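Local structure of probable ribosomal RNA small subunit methyltransferase (Thermus thermophilus, 3DMH) at residues P183-G195 against F200-V212. The protein transfers a methyl group from S-adenosylmethionine to the N2 atom of a guanosine in 16S ribosomal RNA. Numbering follows the deposited sequence.
Sequences PSLWRAFSARILG and FHHLPGVFSAGKV. With SAM (S-adenosylmethionine), chain D.
Arg187 and His202 grip each other through paired backbone bonds, Arg187 N to His202 O and His202 N to Arg187 O, both 2.9 Å; Phe189 and Phe200 repeat the pattern. A water donates to Leu185 O and His202 O where the strands part. The His202 ring, at the end of its strand, is tied to the loop that follows: ND1 donates to Leu203 O, while NE2 accepts Gly210 N at 3.0 Å, a role histidine suits by offering one donor and one acceptor. In this two-stranded antiparallel beta hairpin (187-193 and 196-202) the second strand runs on into the loop reaching the cofactor of this Rossmann-like methyltransferase, Phe207 CD2 lying 3.4 Å from the S-adenosylmethionine SD. Phe189 (chi1 72°) turns its flat ring between the Gly210-Lys211 peptide and, on the opposite face, Phe200 CB; Gly210, third in the type II turn Ser208-Lys211, has a phi of 85° that suits glycine. Farther along, small Ala191 and branched Ile193 meet Val212 CG2, and Ile193 CD1 reaches the Phe200 ring edge, 3.7 Å from CZ. At the other end Leu203 CD2 sits over the five-membered ring of Trp186, 3.4 Å from CE2. With an alanine at Trp186, Leu203 would probably lose its aromatic cover and Lys273 its cation-pi partner. Next to Trp186, Leu185 CD2 meets Pro204 CG.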
ATOM      1  N   PRO A 183       0.995   1.066 -20.652  1.00 32.76           N
ATOM      2  CA  PRO A 183      -0.454   0.971 -20.830  1.00 32.90           C
ATOM      3  C   PRO A 183      -1.136   2.170 -20.170  1.00 32.75           C
ATOM      4  O   PRO A 183      -0.510   2.889 -19.393  1.00 32.50           O
ATOM      5  CB  PRO A 183      -0.828  -0.326 -20.105  1.00 32.78           C
ATOM      6  CG  PRO A 183       0.471  -0.981 -19.709  1.00 33.70           C
ATOM      7  CD  PRO A 183       1.514   0.072 -19.696  1.00 33.24           C
ATOM      8  N   SER A 184      -2.393   2.415 -20.534  1.00 32.48           N
ATOM      9  CA  SER A 184      -3.205   3.423 -19.876  1.00 31.86           C
ATOM     10  C   SER A 184      -3.366   3.005 -18.428  1.00 30.79           C
ATOM     11  O   SER A 184      -3.664   1.844 -18.146  1.00 30.67           O
ATOM     12  CB  SER A 184      -4.577   3.511 -20.551  1.00 32.20           C
ATOM     13  OG  SER A 184      -5.239   4.695 -20.169  1.00 34.89           O
ATOM     14  N   LEU A 185      -3.158   3.948 -17.512  1.00 29.33           N
ATOM     15  CA  LEU A 185      -3.075   3.598 -16.094  1.00 28.49           C
ATOM     16  C   LEU A 185      -4.249   4.071 -15.255  1.00 27.82           C
ATOM     17  O   LEU A 185      -4.600   3.446 -14.254  1.00 28.78           O
ATOM     18  CB  LEU A 185      -1.788   4.159 -15.509  1.00 27.94           C
ATOM     19  CG  LEU A 185      -0.493   3.623 -16.111  1.00 28.80           C
ATOM     20  CD1 LEU A 185       0.646   4.578 -15.804  1.00 29.59           C
ATOM     21  CD2 LEU A 185      -0.201   2.216 -15.606  1.00 28.63           C
ATOM     22  N   TRP A 186      -4.839   5.190 -15.645  1.00 26.97           N
ATOM     23  CA  TRP A 186      -5.898   5.770 -14.853  1.00 25.87           C
ATOM     24  C   TRP A 186      -7.260   5.224 -15.215  1.00 26.21           C
ATOM     25  O   TRP A 186      -7.588   5.070 -16.400  1.00 26.46           O
ATOM     26  CB  TRP A 186      -5.892   7.277 -14.992  1.00 25.56           C
ATOM     27  CG  TRP A 186      -4.816   7.957 -14.213  1.00 25.01           C
ATOM     28  CD1 TRP A 186      -3.604   8.368 -14.680  1.00 24.93           C
ATOM     29  CD2 TRP A 186      -4.859   8.324 -12.823  1.00 23.67           C
ATOM     30  NE1 TRP A 186      -2.881   8.966 -13.668  1.00 24.93           N
ATOM     31  CE2 TRP A 186      -3.633   8.954 -12.522  1.00 24.00           C
ATOM     32  CE3 TRP A 186      -5.820   8.180 -11.806  1.00 23.51           C
ATOM     33  CZ2 TRP A 186      -3.336   9.445 -11.247  1.00 24.94           C
ATOM     34  CZ3 TRP A 186      -5.522   8.663 -10.535  1.00 23.76           C
ATOM     35  CH2 TRP A 186      -4.292   9.287 -10.270  1.00 24.90           C
ATOM     36  N   ARG A 187      -8.044   4.931 -14.187  1.00 24.32           N
ATOM     37  CA  ARG A 187      -9.447   4.580 -14.337  1.00 23.81           C
ATOM     38  C   ARG A 187     -10.298   5.533 -13.514  1.00 23.10           C
ATOM     39  O   ARG A 187      -9.838   6.108 -12.528  1.00 22.18           O
ATOM     40  CB  ARG A 187      -9.703   3.125 -13.914  1.00 24.24           C
ATOM     41  CG  ARG A 187      -8.963   2.060 -14.751  1.00 26.67           C
ATOM     42  CD  ARG A 187      -9.288   2.127 -16.241  1.00 31.17           C
ATOM     43  NE  ARG A 187      -8.526   1.141 -17.012  1.00 33.76           N
ATOM     44  CZ  ARG A 187      -7.442   1.407 -17.739  1.00 35.32           C
ATOM     45  NH1 ARG A 187      -6.968   2.645 -17.834  1.00 35.98           N
ATOM     46  NH2 ARG A 187      -6.834   0.427 -18.398  1.00 36.92           N
ATOM     47  N   ALA A 188     -11.546   5.715 -13.930  1.00 22.38           N
ATOM     48  CA  ALA A 188     -12.493   6.525 -13.175  1.00 21.95           C
ATOM     49  C   ALA A 188     -13.824   5.798 -13.138  1.00 21.57           C
ATOM     50  O   ALA A 188     -14.150   5.037 -14.055  1.00 22.81           O
ATOM     51  CB  ALA A 188     -12.660   7.897 -13.821  1.00 22.49           C
ATOM     52  N   PHE A 189     -14.588   6.035 -12.077  1.00 21.11           N
ATOM     53  CA  PHE A 189     -15.959   5.541 -12.004  1.00 20.54           C
ATOM     54  C   PHE A 189     -16.783   6.482 -11.128  1.00 20.39           C
ATOM     55  O   PHE A 189     -16.249   7.166 -10.269  1.00 19.67           O
ATOM     56  CB  PHE A 189     -15.994   4.103 -11.475  1.00 20.51           C
ATOM     57  CG  PHE A 189     -15.671   3.989 -10.006  1.00 19.55           C
ATOM     58  CD1 PHE A 189     -16.701   4.031  -9.068  1.00 20.91           C
ATOM     59  CD2 PHE A 189     -14.353   3.859  -9.560  1.00 21.22           C
ATOM     60  CE1 PHE A 189     -16.437   3.935  -7.711  1.00 20.72           C
ATOM     61  CE2 PHE A 189     -14.079   3.748  -8.206  1.00 22.23           C
ATOM     62  CZ  PHE A 189     -15.111   3.793  -7.274  1.00 21.88           C
ATOM     63  N   SER A 190     -18.092   6.535 -11.362  1.00 20.39           N
ATOM     64  CA  SER A 190     -18.932   7.397 -10.544  1.00 21.16           C
ATOM     65  C   SER A 190     -19.774   6.581  -9.565  1.00 21.23           C
ATOM     66  O   SER A 190     -20.111   5.429  -9.838  1.00 21.75           O
ATOM     67  CB  SER A 190     -19.808   8.294 -11.417  1.00 21.63           C
ATOM     68  OG  SER A 190     -21.029   7.656 -11.744  1.00 23.41           O
ATOM     69  N   ALA A 191     -20.097   7.186  -8.427  1.00 21.18           N
ATOM     70  CA  ALA A 191     -20.924   6.556  -7.409  1.00 22.01           C
ATOM     71  C   ALA A 191     -21.768   7.612  -6.701  1.00 22.26           C
ATOM     72  O   ALA A 191     -21.333   8.758  -6.538  1.00 23.04           O
ATOM     73  CB  ALA A 191     -20.063   5.813  -6.400  1.00 22.46           C
ATOM     74  N   ARG A 192     -22.965   7.227  -6.274  1.00 22.21           N
ATOM     75  CA  ARG A 192     -23.789   8.114  -5.478  1.00 22.72           C
ATOM     76  C   ARG A 192     -23.693   7.680  -4.027  1.00 23.73           C
ATOM     77  O   ARG A 192     -23.953   6.521  -3.701  1.00 24.82           O
ATOM     78  CB  ARG A 192     -25.241   8.102  -5.967  1.00 21.74           C
ATOM     79  CG  ARG A 192     -26.097   9.195  -5.356  1.00 22.84           C
ATOM     80  CD  ARG A 192     -27.495   9.159  -5.970  1.00 22.68           C
ATOM     81  NE  ARG A 192     -28.395  10.184  -5.434  1.00 24.63           N
ATOM     82  CZ  ARG A 192     -28.419  11.452  -5.835  1.00 25.46           C
ATOM     83  NH1 ARG A 192     -27.578  11.873  -6.775  1.00 27.65           N
ATOM     84  NH2 ARG A 192     -29.278  12.306  -5.286  1.00 27.06           N
ATOM     85  N   ILE A 193     -23.254   8.602  -3.175  1.00 23.89           N
ATOM     86  CA  ILE A 193     -23.053   8.321  -1.764  1.00 23.75           C
ATOM     87  C   ILE A 193     -23.806   9.340  -0.922  1.00 23.55           C
ATOM     88  O   ILE A 193     -23.592  10.549  -1.053  1.00 23.05           O
ATOM     89  CB  ILE A 193     -21.533   8.305  -1.390  1.00 23.62           C
ATOM     90  CG1 ILE A 193     -20.786   7.206  -2.171  1.00 23.24           C
ATOM     91  CG2 ILE A 193     -21.354   8.119   0.111  1.00 25.33           C
ATOM     92  CD1 ILE A 193     -19.260   7.334  -2.152  1.00 23.70           C
ATOM     93  N   LEU A 194     -24.699   8.840  -0.072  1.00 24.58           N
ATOM     94  CA  LEU A 194     -25.510   9.674   0.820  1.00 25.28           C
ATOM     95  C   LEU A 194     -26.140  10.870   0.095  1.00 24.96           C
ATOM     96  O   LEU A 194     -26.091  12.002   0.580  1.00 25.09           O
ATOM     97  CB  LEU A 194     -24.681  10.141   2.035  1.00 25.81           C
ATOM     98  CG  LEU A 194     -23.976   9.121   2.936  1.00 27.29           C
ATOM     99  CD1 LEU A 194     -23.021   9.826   3.896  1.00 27.88           C
ATOM    100  CD2 LEU A 194     -24.974   8.269   3.699  1.00 29.84           C
ATOM    101  N   GLY A 195     -26.715  10.610  -1.078  1.00 25.20           N
ATOM    102  CA  GLY A 195     -27.445  11.631  -1.841  1.00 24.90           C
ATOM    103  C   GLY A 195     -26.610  12.590  -2.678  1.00 24.85           C
ATOM    104  O   GLY A 195     -27.126  13.616  -3.138  1.00 25.67           O
ATOM    105  N   PHE A 200     -14.731   8.940  -8.658  1.00 18.98           N
ATOM    106  CA  PHE A 200     -13.432   8.510  -8.148  1.00 19.12           C
ATOM    107  C   PHE A 200     -12.451   8.212  -9.274  1.00 19.02           C
ATOM    108  O   PHE A 200     -12.833   7.777 -10.365  1.00 19.96           O
ATOM    109  CB  PHE A 200     -13.588   7.313  -7.217  1.00 19.60           C
ATOM    110  CG  PHE A 200     -14.418   7.604  -6.003  1.00 18.61           C
ATOM    111  CD1 PHE A 200     -13.859   8.220  -4.888  1.00 19.46           C
ATOM    112  CD2 PHE A 200     -15.772   7.289  -5.980  1.00 19.29           C
ATOM    113  CE1 PHE A 200     -14.629   8.497  -3.761  1.00 19.43           C
ATOM    114  CE2 PHE A 200     -16.559   7.566  -4.866  1.00 19.61           C
ATOM    115  CZ  PHE A 200     -15.984   8.167  -3.743  1.00 20.63           C
ATOM    116  N   HIS A 201     -11.174   8.456  -8.992  1.00 18.80           N
ATOM    117  CA  HIS A 201     -10.103   8.284  -9.963  1.00 18.29           C
ATOM    118  C   HIS A 201      -9.029   7.501  -9.270  1.00 18.58           C
ATOM    119  O   HIS A 201      -8.692   7.790  -8.125  1.00 18.51           O
ATOM    120  CB  HIS A 201      -9.526   9.628 -10.372  1.00 18.93           C
ATOM    121  CG  HIS A 201     -10.417  10.402 -11.287  1.00 19.07           C
ATOM    122  ND1 HIS A 201     -11.533  11.089 -10.851  1.00 22.47           N
ATOM    123  CD2 HIS A 201     -10.378  10.565 -12.630  1.00 19.27           C
ATOM    124  CE1 HIS A 201     -12.126  11.660 -11.885  1.00 21.60           C
ATOM    125  NE2 HIS A 201     -11.447  11.355 -12.976  1.00 23.39           N
ATOM    126  N   HIS A 202      -8.503   6.504  -9.956  1.00 18.45           N
ATOM    127  CA  HIS A 202      -7.425   5.725  -9.355  1.00 18.27           C
ATOM    128  C   HIS A 202      -6.497   5.051 -10.340  1.00 18.43           C
ATOM    129  O   HIS A 202      -6.851   4.759 -11.495  1.00 18.00           O
ATOM    130  CB  HIS A 202      -7.985   4.715  -8.345  1.00 19.44           C
ATOM    131  CG  HIS A 202      -8.895   3.700  -8.949  1.00 22.51           C
ATOM    132  ND1 HIS A 202      -8.431   2.654  -9.720  1.00 25.60           N
ATOM    133  CD2 HIS A 202     -10.242   3.569  -8.904  1.00 25.60           C
ATOM    134  CE1 HIS A 202      -9.453   1.921 -10.119  1.00 26.00           C
ATOM    135  NE2 HIS A 202     -10.563   2.456  -9.642  1.00 27.38           N
ATOM    136  N   LEU A 203      -5.277   4.832  -9.848  1.00 17.78           N
ATOM    137  CA  LEU A 203      -4.257   4.069 -10.541  1.00 18.15           C
ATOM    138  C   LEU A 203      -4.431   2.578 -10.234  1.00 18.54           C
ATOM    139  O   LEU A 203      -5.290   2.201  -9.409  1.00 19.01           O
ATOM    140  CB  LEU A 203      -2.867   4.555 -10.102  1.00 17.57           C
ATOM    141  CG  LEU A 203      -2.488   5.968 -10.553  1.00 18.65           C
ATOM    142  CD1 LEU A 203      -1.308   6.460  -9.707  1.00 19.49           C
ATOM    143  CD2 LEU A 203      -2.101   5.982 -12.016  1.00 17.51           C
ATOM    144  N   PRO A 204      -3.642   1.713 -10.909  1.00 19.17           N
ATOM    145  CA  PRO A 204      -3.774   0.289 -10.621  1.00 18.65           C
ATOM    146  C   PRO A 204      -3.344  -0.082  -9.204  1.00 19.27           C
ATOM    147  O   PRO A 204      -2.493   0.595  -8.606  1.00 19.75           O
ATOM    148  CB  PRO A 204      -2.810  -0.373 -11.620  1.00 19.23           C
ATOM    149  CG  PRO A 204      -2.576   0.627 -12.695  1.00 19.38           C
ATOM    150  CD  PRO A 204      -2.674   1.969 -11.999  1.00 19.03           C
ATOM    151  N   GLY A 205      -3.971  -1.134  -8.680  1.00 19.58           N
ATOM    152  CA  GLY A 205      -3.502  -1.789  -7.455  1.00 20.32           C
ATOM    153  C   GLY A 205      -4.189  -1.325  -6.185  1.00 21.21           C
ATOM    154  O   GLY A 205      -3.982  -1.900  -5.093  1.00 22.87           O
ATOM    155  N   VAL A 206      -4.984  -0.266  -6.298  1.00 20.01           N
ATOM    156  CA  VAL A 206      -5.674   0.287  -5.126  1.00 19.57           C
ATOM    157  C   VAL A 206      -6.703  -0.696  -4.583  1.00 19.47           C
ATOM    158  O   VAL A 206      -7.198  -1.586  -5.321  1.00 20.10           O
ATOM    159  CB  VAL A 206      -6.369   1.643  -5.449  1.00 19.81           C
ATOM    160  CG1 VAL A 206      -5.352   2.645  -5.959  1.00 19.90           C
ATOM    161  CG2 VAL A 206      -7.507   1.433  -6.459  1.00 18.89           C
ATOM    162  N   PHE A 207      -7.018  -0.543  -3.297  1.00 19.92           N
ATOM    163  CA  PHE A 207      -8.107  -1.338  -2.723  1.00 19.48           C
ATOM    164  C   PHE A 207      -9.427  -0.944  -3.383  1.00 19.15           C
ATOM    165  O   PHE A 207      -9.730   0.249  -3.539  1.00 19.07           O
ATOM    166  CB  PHE A 207      -8.206  -1.095  -1.219  1.00 19.89           C
ATOM    167  CG  PHE A 207      -9.391  -1.763  -0.585  1.00 21.08           C
ATOM    168  CD1 PHE A 207      -9.375  -3.127  -0.356  1.00 20.47           C
ATOM    169  CD2 PHE A 207     -10.522  -1.024  -0.214  1.00 22.00           C
ATOM    170  CE1 PHE A 207     -10.475  -3.767   0.233  1.00 23.57           C
ATOM    171  CE2 PHE A 207     -11.625  -1.644   0.380  1.00 22.59           C
ATOM    172  CZ  PHE A 207     -11.588  -3.025   0.600  1.00 21.40           C
ATOM    173  N   SER A 208     -10.222  -1.952  -3.727  1.00 19.19           N
ATOM    174  CA  SER A 208     -11.574  -1.740  -4.255  1.00 19.30           C
ATOM    175  C   SER A 208     -11.617  -0.876  -5.514  1.00 19.23           C
ATOM    176  O   SER A 208     -12.425   0.044  -5.635  1.00 19.57           O
ATOM    177  CB  SER A 208     -12.537  -1.218  -3.182  1.00 19.22           C
ATOM    178  OG  SER A 208     -13.885  -1.386  -3.629  1.00 20.35           O
ATOM    179  N   ALA A 209     -10.765  -1.223  -6.476  1.00 19.98           N
ATOM    180  CA  ALA A 209     -10.778  -0.585  -7.782  1.00 19.97           C
ATOM    181  C   ALA A 209     -12.163  -0.684  -8.418  1.00 20.06           C
ATOM    182  O   ALA A 209     -12.804  -1.734  -8.350  1.00 20.19           O
ATOM    183  CB  ALA A 209      -9.761  -1.263  -8.690  1.00 20.12           C
ATOM    184  N   GLY A 210     -12.614   0.400  -9.041  1.00 20.30           N
ATOM    185  CA  GLY A 210     -13.800   0.331  -9.918  1.00 19.97           C
ATOM    186  C   GLY A 210     -15.161   0.457  -9.252  1.00 20.88           C
ATOM    187  O   GLY A 210     -16.168   0.628  -9.941  1.00 20.69           O
ATOM    188  N   LYS A 211     -15.203   0.382  -7.918  1.00 20.98           N
ATOM    189  CA  LYS A 211     -16.469   0.500  -7.172  1.00 22.34           C
ATOM    190  C   LYS A 211     -16.209   0.781  -5.704  1.00 22.35           C
ATOM    191  O   LYS A 211     -15.187   0.375  -5.165  1.00 22.59           O
ATOM    192  CB  LYS A 211     -17.330  -0.760  -7.291  1.00 22.77           C
ATOM    193  CG  LYS A 211     -16.721  -2.008  -6.673  1.00 24.76           C
ATOM    194  CD  LYS A 211     -17.471  -3.250  -7.165  1.00 28.43           C
ATOM    195  CE  LYS A 211     -17.123  -4.484  -6.340  1.00 30.51           C
ATOM    196  NZ  LYS A 211     -15.686  -4.838  -6.465  1.00 33.24           N
ATOM    197  N   VAL A 212     -17.156   1.456  -5.056  1.00 22.85           N
ATOM    198  CA  VAL A 212     -17.046   1.734  -3.631  1.00 22.61           C
ATOM    199  C   VAL A 212     -17.286   0.452  -2.825  1.00 21.83           C
ATOM    200  O   VAL A 212     -18.291  -0.250  -3.035  1.00 22.12           O
ATOM    201  CB  VAL A 212     -18.021   2.861  -3.211  1.00 23.65           C
ATOM    202  CG1 VAL A 212     -17.937   3.113  -1.722  1.00 22.47           C
ATOM    203  CG2 VAL A 212     -17.685   4.151  -3.955  1.00 24.46           C
TER
HETATM  204  N   SAM D 384     -10.502   3.998   3.076  1.00 16.82           N
HETATM  205  CA  SAM D 384     -10.503   3.327   1.730  1.00 17.87           C
HETATM  206  C   SAM D 384     -11.892   2.798   1.445  1.00 18.59           C
HETATM  207  O   SAM D 384     -12.674   2.777   2.405  1.00 19.76           O
HETATM  208  OXT SAM D 384     -12.173   2.385   0.308  1.00 19.44           O
HETATM  209  CB  SAM D 384      -9.517   2.157   1.690  1.00 17.79           C
HETATM  210  CG  SAM D 384      -9.769   1.040   2.707  1.00 17.65           C
HETATM  211  SD  SAM D 384      -8.608  -0.345   2.474  1.00 19.20           S
HETATM  212  CE  SAM D 384      -9.510  -1.711   3.260  1.00 19.57           C
HETATM  213  C5' SAM D 384      -7.286  -0.086   3.693  1.00 17.16           C
HETATM  214  C4' SAM D 384      -6.295   0.979   3.255  1.00 15.33           C
HETATM  215  O4' SAM D 384      -5.282   0.978   4.258  1.00 13.93           O
HETATM  216  C3' SAM D 384      -5.620   0.721   1.900  1.00 14.02           C
HETATM  217  O3' SAM D 384      -5.773   1.825   1.017  1.00 13.83           O
HETATM  218  C2' SAM D 384      -4.159   0.462   2.280  1.00 13.48           C
HETATM  219  O2' SAM D 384      -3.205   0.820   1.300  1.00 14.54           O
HETATM  220  C1' SAM D 384      -4.087   1.281   3.566  1.00 13.93           C
HETATM  221  N9  SAM D 384      -2.932   0.924   4.368  1.00 11.94           N
HETATM  222  C8  SAM D 384      -2.299  -0.310   4.491  1.00 13.52           C
HETATM  223  N7  SAM D 384      -1.275  -0.196   5.373  1.00 12.59           N
HETATM  224  C5  SAM D 384      -1.242   1.115   5.800  1.00 11.05           C
HETATM  225  C6  SAM D 384      -0.399   1.829   6.659  1.00 11.86           C
HETATM  226  N6  SAM D 384       0.650   1.242   7.251  1.00 12.42           N
HETATM  227  N1  SAM D 384      -0.668   3.162   6.864  1.00 12.34           N
HETATM  228  C2  SAM D 384      -1.721   3.794   6.241  1.00 12.71           C
HETATM  229  N3  SAM D 384      -2.540   3.124   5.338  1.00 12.22           N
HETATM  230  C4  SAM D 384      -2.288   1.809   5.155  1.00 11.34           C
HETATM  231  O   HOH W   1      -6.447   2.073 -12.559  1.00 37.35           O